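Local coordinates for protein Tv2483 (Treponema vincentii, PDB 6DET) that binds L-arginine with high selectivity as a treponemal lipoprotein, probably delivering it to an ABC transporter for uptake, at residues A[61-72]-A[244-255]. Numbering follows the deposited sequence.
Sequences YDIDIFTELCRR and DETIPNFSRKWF
The Tyr-61 ring is enclosed on both faces: Phe-255 CE2 stands 3.6 Å above its centre, and Ile-65 CD1 of its own helix lies toward the rim of the opposite face. Because the Phe-255 ring presents its edge, with the planes at 73°, the pair is T-shaped. With CG anti to its backbone nitrogen, the Tyr-61 ring lies with its edge against Phe-250 C and Ser-251 N, and OH extends to Ile-247 CG2. Phe-250 is the reciprocal knob, seated among Tyr-61, Asp-64, Ile-65 and Glu-68. Asp-64 CB sits 3.6 Å from its ring centroid, only 1° off the normal, a CH-pi contact, while Thr-246 O approaches the other face and Glu-68 CB the edge. Trp-254 lays one indole face over the Tyr-61 backbone, with Lys-253 CE across the opposite face.

Two polar clusters lie on either side of Phe-250. Asp-64 OD2 accepts from Lys-253 NZ (2.6 Å), on the syn side, and from Trp-254 NE1 (2.8 Å, 164°), which comes from above the carboxylate plane. Arg-72 grips Asp-244 OD2 end-on with NH1 (2.9 Å) and NH2, while its NE binds Glu-68 OE2 (2.8 Å); Glu-240 is a second salt-bridge partner of NH1. Asp-244 OD1 closes an Asx turn onto Thr-246 N, at the start of helix 246-255.

The nearly antiparallel helices, whose short-segment axes approach to 9.9 Å, thus join the C-terminal region to an early helix of this family 3 solute-binding fold, with Phe-250 between the charge clusters. Two donors on Asp-64 OD2 should stabilise its negative charge, and Arg-72, with Arg-71 also holding Glu-68, probably offsets repulsion between Glu-68 and Asp-244.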
ATOM      1  N   TYR A  61      -0.320   1.305  10.817  1.00 28.87           N
ATOM      2  CA  TYR A  61       1.062   1.758  10.707  1.00 26.24           C
ATOM      3  C   TYR A  61       1.139   3.104  10.002  1.00 30.02           C
ATOM      4  O   TYR A  61       1.834   4.015  10.461  1.00 33.00           O
ATOM      5  CB  TYR A  61       1.864   0.714   9.952  1.00 29.05           C
ATOM      6  CG  TYR A  61       3.347   0.961   9.864  1.00 28.32           C
ATOM      7  CD1 TYR A  61       4.133   1.068  11.015  1.00 29.09           C
ATOM      8  CD2 TYR A  61       3.977   1.023   8.628  1.00 35.32           C
ATOM      9  CE1 TYR A  61       5.527   1.254  10.929  1.00 33.21           C
ATOM     10  CE2 TYR A  61       5.356   1.193   8.536  1.00 29.50           C
ATOM     11  CZ  TYR A  61       6.119   1.306   9.697  1.00 30.21           C
ATOM     12  OH  TYR A  61       7.482   1.468   9.655  1.00 32.32           O
ATOM     13  N   ASP A  62       0.467   3.226   8.846  1.00 29.88           N
ATOM     14  CA  ASP A  62       0.505   4.476   8.084  1.00 30.84           C
ATOM     15  C   ASP A  62      -0.151   5.591   8.871  1.00 29.04           C
ATOM     16  O   ASP A  62       0.274   6.743   8.801  1.00 30.02           O
ATOM     17  CB  ASP A  62      -0.211   4.335   6.741  1.00 29.17           C
ATOM     18  CG  ASP A  62       0.541   3.520   5.720  1.00 30.00           C
ATOM     19  OD1 ASP A  62       1.684   3.075   5.982  1.00 30.72           O
ATOM     20  OD2 ASP A  62      -0.016   3.345   4.612  1.00 30.22           O
ATOM     21  N   ILE A  63      -1.187   5.255   9.634  1.00 33.65           N
ATOM     22  CA  ILE A  63      -1.901   6.256  10.412  1.00 29.93           C
ATOM     23  C   ILE A  63      -1.027   6.759  11.546  1.00 32.10           C
ATOM     24  O   ILE A  63      -0.984   7.963  11.833  1.00 32.54           O
ATOM     25  CB  ILE A  63      -3.215   5.643  10.947  1.00 34.68           C
ATOM     26  CG1 ILE A  63      -3.989   4.922   9.831  1.00 34.56           C
ATOM     27  CG2 ILE A  63      -4.055   6.687  11.614  1.00 35.72           C
ATOM     28  CD1 ILE A  63      -4.373   5.776   8.660  1.00 36.35           C
ATOM     29  N   ASP A  64      -0.313   5.850  12.220  1.00 32.14           N
ATOM     30  CA  ASP A  64       0.547   6.289  13.308  1.00 31.52           C
ATOM     31  C   ASP A  64       1.652   7.198  12.776  1.00 34.34           C
ATOM     32  O   ASP A  64       1.976   8.227  13.383  1.00 32.80           O
ATOM     33  CB  ASP A  64       1.145   5.080  14.024  1.00 33.83           C
ATOM     34  CG  ASP A  64       0.171   4.424  14.996  1.00 35.42           C
ATOM     35  OD1 ASP A  64      -0.884   5.005  15.287  1.00 34.41           O
ATOM     36  OD2 ASP A  64       0.492   3.330  15.481  1.00 38.25           O
ATOM     37  N   ILE A  65       2.210   6.851  11.612  1.00 31.19           N
ATOM     38  CA  ILE A  65       3.262   7.674  11.008  1.00 28.37           C
ATOM     39  C   ILE A  65       2.741   9.085  10.734  1.00 30.22           C
ATOM     40  O   ILE A  65       3.354  10.088  11.131  1.00 32.46           O
ATOM     41  CB  ILE A  65       3.806   7.014   9.723  1.00 29.07           C
ATOM     42  CG1 ILE A  65       4.581   5.725  10.040  1.00 31.06           C
ATOM     43  CG2 ILE A  65       4.735   7.975   8.978  1.00 29.51           C
ATOM     44  CD1 ILE A  65       4.952   4.869   8.838  1.00 33.13           C
ATOM     45  N   PHE A  66       1.620   9.194  10.016  1.00 30.27           N
ATOM     46  CA  PHE A  66       1.175  10.519   9.606  1.00 32.19           C
ATOM     47  C   PHE A  66       0.601  11.307  10.767  1.00 33.25           C
ATOM     48  O   PHE A  66       0.704  12.538  10.782  1.00 33.40           O
ATOM     49  CB  PHE A  66       0.155  10.411   8.464  1.00 32.68           C
ATOM     50  CG  PHE A  66       0.791  10.463   7.107  1.00 29.93           C
ATOM     51  CD1 PHE A  66       1.210  11.667   6.578  1.00 34.68           C
ATOM     52  CD2 PHE A  66       1.028   9.307   6.381  1.00 34.66           C
ATOM     53  CE1 PHE A  66       1.831  11.733   5.340  1.00 36.51           C
ATOM     54  CE2 PHE A  66       1.630   9.378   5.140  1.00 31.55           C
ATOM     55  CZ  PHE A  66       2.035  10.572   4.620  1.00 34.83           C
ATOM     56  N   THR A  67       0.019  10.637  11.768  1.00 36.95           N
ATOM     57  CA  THR A  67      -0.485  11.373  12.924  1.00 34.60           C
ATOM     58  C   THR A  67       0.657  12.070  13.662  1.00 37.37           C
ATOM     59  O   THR A  67       0.541  13.241  14.052  1.00 34.58           O
ATOM     60  CB  THR A  67      -1.235  10.426  13.867  1.00 36.83           C
ATOM     61  OG1 THR A  67      -2.382   9.875  13.199  1.00 37.46           O
ATOM     62  CG2 THR A  67      -1.703  11.159  15.114  1.00 37.40           C
ATOM     63  N   GLU A  68       1.776  11.361  13.860  1.00 35.96           N
ATOM     64  CA  GLU A  68       2.905  11.918  14.599  1.00 37.30           C
ATOM     65  C   GLU A  68       3.662  12.930  13.747  1.00 36.62           C
ATOM     66  O   GLU A  68       4.091  13.975  14.249  1.00 35.05           O
ATOM     67  CB  GLU A  68       3.832  10.787  15.065  1.00 37.16           C
ATOM     68  CG  GLU A  68       5.138  11.264  15.695  1.00 36.03           C
ATOM     69  CD  GLU A  68       4.935  12.114  16.932  1.00 36.07           C
ATOM     70  OE1 GLU A  68       3.786  12.242  17.420  1.00 42.44           O
ATOM     71  OE2 GLU A  68       5.949  12.674  17.432  1.00 41.20           O
ATOM     72  N   LEU A  69       3.823  12.639  12.458  1.00 32.66           N
ATOM     73  CA  LEU A  69       4.460  13.583  11.556  1.00 40.74           C
ATOM     74  C   LEU A  69       3.727  14.921  11.558  1.00 40.48           C
ATOM     75  O   LEU A  69       4.349  15.980  11.687  1.00 32.28           O
ATOM     76  CB  LEU A  69       4.501  12.997  10.159  1.00 34.27           C
ATOM     77  CG  LEU A  69       5.065  13.953   9.123  1.00 49.14           C
ATOM     78  CD1 LEU A  69       6.244  13.333   8.407  1.00 58.20           C
ATOM     79  CD2 LEU A  69       3.954  14.276   8.169  1.00 46.78           C
ATOM     80  N   CYS A  70       2.396  14.891  11.410  1.00 33.02           N
ATOM     81  CA  CYS A  70       1.636  16.137  11.403  1.00 29.61           C
ATOM     82  C   CYS A  70       1.698  16.819  12.762  1.00 32.74           C
ATOM     83  O   CYS A  70       1.767  18.055  12.846  1.00 35.97           O
ATOM     84  CB  CYS A  70       0.181  15.848  10.979  1.00 29.66           C
ATOM     85  SG  CYS A  70      -0.020  15.480   9.260  1.00 35.31           S
ATOM     86  N   ARG A  71       1.729  16.039  13.848  1.00 34.44           N
ATOM     87  CA  ARG A  71       1.873  16.663  15.152  1.00 35.22           C
ATOM     88  C   ARG A  71       3.162  17.467  15.210  1.00 36.94           C
ATOM     89  O   ARG A  71       3.170  18.614  15.657  1.00 38.84           O
ATOM     90  CB  ARG A  71       1.859  15.632  16.275  1.00 41.15           C
ATOM     91  CG  ARG A  71       1.890  16.298  17.657  1.00 46.87           C
ATOM     92  CD  ARG A  71       2.115  15.290  18.756  1.00 47.59           C
ATOM     93  NE  ARG A  71       3.486  14.793  18.730  1.00 43.38           N
ATOM     94  CZ  ARG A  71       4.521  15.442  19.261  1.00 49.82           C
ATOM     95  NH1 ARG A  71       4.334  16.598  19.868  1.00 49.73           N
ATOM     96  NH2 ARG A  71       5.744  14.934  19.184  1.00 44.02           N
ATOM     97  N   ARG A  72       4.264  16.871  14.757  1.00 37.63           N
ATOM     98  CA  ARG A  72       5.542  17.580  14.792  1.00 38.33           C
ATOM     99  C   ARG A  72       5.537  18.807  13.891  1.00 35.89           C
ATOM    100  O   ARG A  72       6.244  19.785  14.182  1.00 40.25           O
ATOM    101  CB  ARG A  72       6.673  16.633  14.387  1.00 40.63           C
ATOM    102  CG  ARG A  72       6.947  15.568  15.421  1.00 33.25           C
ATOM    103  CD  ARG A  72       8.120  14.655  15.059  1.00 38.15           C
ATOM    104  NE  ARG A  72       8.194  13.514  15.961  1.00 40.70           N
ATOM    105  CZ  ARG A  72       9.303  12.828  16.227  1.00 43.15           C
ATOM    106  NH1 ARG A  72      10.456  13.175  15.666  1.00 38.60           N
ATOM    107  NH2 ARG A  72       9.254  11.787  17.052  1.00 44.74           N
ATOM    108  N   ASP A 244      15.095   8.597  15.484  1.00 32.91           N
ATOM    109  CA  ASP A 244      14.822   8.649  16.911  1.00 35.91           C
ATOM    110  C   ASP A 244      13.976   7.474  17.383  1.00 31.43           C
ATOM    111  O   ASP A 244      13.554   7.466  18.541  1.00 34.87           O
ATOM    112  CB  ASP A 244      14.179   9.990  17.315  1.00 35.49           C
ATOM    113  CG  ASP A 244      12.701  10.132  16.938  1.00 39.64           C
ATOM    114  OD1 ASP A 244      12.056   9.148  16.539  1.00 35.75           O
ATOM    115  OD2 ASP A 244      12.176  11.276  17.099  1.00 37.43           O
ATOM    116  N   GLU A 245      13.742   6.489  16.516  1.00 32.55           N
ATOM    117  CA  GLU A 245      13.157   5.175  16.815  1.00 40.23           C
ATOM    118  C   GLU A 245      11.640   5.228  16.929  1.00 35.80           C
ATOM    119  O   GLU A 245      11.024   4.184  17.241  1.00 33.33           O
ATOM    120  CB  GLU A 245      13.726   4.537  18.090  1.00 49.02           C
ATOM    121  CG  GLU A 245      15.112   3.930  17.876  1.00 76.31           C
ATOM    122  CD  GLU A 245      15.074   2.709  16.961  1.00100.65           C
ATOM    123  OE1 GLU A 245      14.282   1.786  17.242  1.00125.87           O
ATOM    124  OE2 GLU A 245      15.823   2.677  15.959  1.00103.78           O
ATOM    125  N   THR A 246      11.007   6.373  16.670  1.00 31.87           N
ATOM    126  CA  THR A 246       9.544   6.428  16.720  1.00 36.87           C
ATOM    127  C   THR A 246       8.933   5.496  15.682  1.00 32.73           C
ATOM    128  O   THR A 246       8.022   4.712  15.987  1.00 34.87           O
ATOM    129  CB  THR A 246       9.055   7.861  16.499  1.00 35.93           C
ATOM    130  OG1 THR A 246       9.597   8.713  17.512  1.00 41.24           O
ATOM    131  CG2 THR A 246       7.536   7.933  16.579  1.00 33.86           C
ATOM    132  N   ILE A 247       9.432   5.545  14.451  1.00 35.64           N
ATOM    133  CA  ILE A 247       8.827   4.744  13.392  1.00 31.37           C
ATOM    134  C   ILE A 247       9.219   3.279  13.579  1.00 33.78           C
ATOM    135  O   ILE A 247       8.343   2.399  13.494  1.00 31.03           O
ATOM    136  CB  ILE A 247       9.195   5.286  12.002  1.00 32.28           C
ATOM    137  CG1 ILE A 247       8.413   6.574  11.756  1.00 29.72           C
ATOM    138  CG2 ILE A 247       8.828   4.262  10.923  1.00 29.85           C
ATOM    139  CD1 ILE A 247       8.727   7.324  10.457  1.00 31.57           C
ATOM    140  N   PRO A 248      10.491   2.960  13.857  1.00 30.04           N
ATOM    141  CA  PRO A 248      10.830   1.565  14.187  1.00 30.13           C
ATOM    142  C   PRO A 248       9.946   0.979  15.267  1.00 34.24           C
ATOM    143  O   PRO A 248       9.569  -0.196  15.200  1.00 36.00           O
ATOM    144  CB  PRO A 248      12.292   1.676  14.637  1.00 33.10           C
ATOM    145  CG  PRO A 248      12.842   2.787  13.757  1.00 31.94           C
ATOM    146  CD  PRO A 248      11.709   3.789  13.713  1.00 30.47           C
ATOM    147  N   ASN A 249       9.607   1.771  16.274  1.00 33.93           N
ATOM    148  CA  ASN A 249       8.755   1.270  17.333  1.00 34.43           C
ATOM    149  C   ASN A 249       7.306   1.146  16.884  1.00 32.88           C
ATOM    150  O   ASN A 249       6.620   0.215  17.313  1.00 38.75           O
ATOM    151  CB  ASN A 249       8.889   2.149  18.571  1.00 38.52           C
ATOM    152  CG  ASN A 249      10.149   1.832  19.351  1.00 39.86           C
ATOM    153  OD1 ASN A 249      10.738   0.761  19.181  1.00 39.84           O
ATOM    154  ND2 ASN A 249      10.579   2.760  20.191  1.00 39.46           N
ATOM    155  N   PHE A 250       6.828   2.034  16.006  1.00 36.85           N
ATOM    156  CA  PHE A 250       5.535   1.789  15.360  1.00 37.22           C
ATOM    157  C   PHE A 250       5.568   0.468  14.602  1.00 28.74           C
ATOM    158  O   PHE A 250       4.590  -0.284  14.594  1.00 32.89           O
ATOM    159  CB  PHE A 250       5.162   2.904  14.368  1.00 39.04           C
ATOM    160  CG  PHE A 250       4.777   4.260  14.986  1.00 34.63           C
ATOM    161  CD1 PHE A 250       4.205   4.375  16.247  1.00 37.89           C
ATOM    162  CD2 PHE A 250       4.962   5.424  14.236  1.00 32.04           C
ATOM    163  CE1 PHE A 250       3.844   5.628  16.758  1.00 39.35           C
ATOM    164  CE2 PHE A 250       4.616   6.656  14.749  1.00 33.00           C
ATOM    165  CZ  PHE A 250       4.059   6.756  16.008  1.00 36.64           C
ATOM    166  N   SER A 251       6.665   0.201  13.894  1.00 30.53           N
ATOM    167  CA  SER A 251       6.763  -1.048  13.148  1.00 33.77           C
ATOM    168  C   SER A 251       6.719  -2.257  14.079  1.00 32.92           C
ATOM    169  O   SER A 251       6.073  -3.271  13.773  1.00 34.82           O
ATOM    170  CB  SER A 251       8.053  -1.050  12.329  1.00 30.71           C
ATOM    171  OG  SER A 251       8.199  -2.262  11.606  1.00 30.19           O
ATOM    172  N   ARG A 252       7.421  -2.178  15.214  1.00 31.39           N
ATOM    173  CA  ARG A 252       7.413  -3.287  16.167  1.00 37.36           C
ATOM    174  C   ARG A 252       6.008  -3.497  16.718  1.00 41.42           C
ATOM    175  O   ARG A 252       5.557  -4.634  16.874  1.00 38.16           O
ATOM    176  CB  ARG A 252       8.420  -3.021  17.295  1.00 39.42           C
ATOM    177  CG  ARG A 252       9.874  -2.939  16.809  1.00 40.09           C
ATOM    178  CD  ARG A 252      10.889  -2.857  17.949  1.00 38.18           C
ATOM    179  NE  ARG A 252      12.244  -2.927  17.424  1.00 35.44           N
ATOM    180  CZ  ARG A 252      13.034  -1.872  17.217  1.00 38.65           C
ATOM    181  NH1 ARG A 252      12.615  -0.645  17.510  1.00 36.70           N
ATOM    182  NH2 ARG A 252      14.257  -2.039  16.721  1.00 35.63           N
ATOM    183  N   LYS A 253       5.295  -2.404  16.980  1.00 33.72           N
ATOM    184  CA  LYS A 253       3.900  -2.479  17.418  1.00 36.12           C
ATOM    185  C   LYS A 253       3.038  -3.243  16.425  1.00 42.26           C
ATOM    186  O   LYS A 253       2.243  -4.116  16.812  1.00 41.50           O
ATOM    187  CB  LYS A 253       3.356  -1.065  17.610  1.00 34.57           C
ATOM    188  CG  LYS A 253       1.861  -0.949  17.922  1.00 40.99           C
ATOM    189  CD  LYS A 253       1.429   0.535  17.780  1.00 39.37           C
ATOM    190  CE  LYS A 253      -0.066   0.763  17.913  1.00 49.95           C
ATOM    191  NZ  LYS A 253      -0.372   2.211  17.721  1.00 42.93           N
ATOM    192  N   TRP A 254       3.150  -2.908  15.141  1.00 34.21           N
ATOM    193  CA  TRP A 254       2.208  -3.416  14.145  1.00 36.78           C
ATOM    194  C   TRP A 254       2.659  -4.714  13.472  1.00 39.28           C
ATOM    195  O   TRP A 254       1.804  -5.506  13.039  1.00 37.01           O
ATOM    196  CB  TRP A 254       1.968  -2.352  13.074  1.00 33.73           C
ATOM    197  CG  TRP A 254       1.149  -1.210  13.574  1.00 34.71           C
ATOM    198  CD1 TRP A 254       1.579   0.052  13.850  1.00 36.59           C
ATOM    199  CD2 TRP A 254      -0.250  -1.239  13.893  1.00 41.74           C
ATOM    200  NE1 TRP A 254       0.530   0.818  14.308  1.00 34.53           N
ATOM    201  CE2 TRP A 254      -0.604   0.043  14.344  1.00 35.86           C
ATOM    202  CE3 TRP A 254      -1.232  -2.224  13.835  1.00 41.43           C
ATOM    203  CZ2 TRP A 254      -1.912   0.366  14.730  1.00 37.28           C
ATOM    204  CZ3 TRP A 254      -2.522  -1.901  14.226  1.00 36.88           C
ATOM    205  CH2 TRP A 254      -2.843  -0.623  14.668  1.00 36.62           C
ATOM    206  N   PHE A 255       3.973  -4.946  13.375  1.00 33.42           N
ATOM    207  CA  PHE A 255       4.534  -6.068  12.642  1.00 34.97           C
ATOM    208  C   PHE A 255       5.300  -7.052  13.516  1.00 35.44           C
ATOM    209  O   PHE A 255       5.613  -8.139  13.042  1.00 36.20           O
ATOM    210  CB  PHE A 255       5.501  -5.570  11.542  1.00 33.88           C
ATOM    211  CG  PHE A 255       4.849  -4.715  10.475  1.00 32.49           C
ATOM    212  CD1 PHE A 255       3.965  -5.267   9.561  1.00 33.44           C
ATOM    213  CD2 PHE A 255       5.144  -3.358  10.389  1.00 33.02           C
ATOM    214  CE1 PHE A 255       3.346  -4.468   8.590  1.00 31.55           C
ATOM    215  CE2 PHE A 255       4.567  -2.566   9.406  1.00 32.45           C
ATOM    216  CZ  PHE A 255       3.651  -3.123   8.513  1.00 33.50           C
TER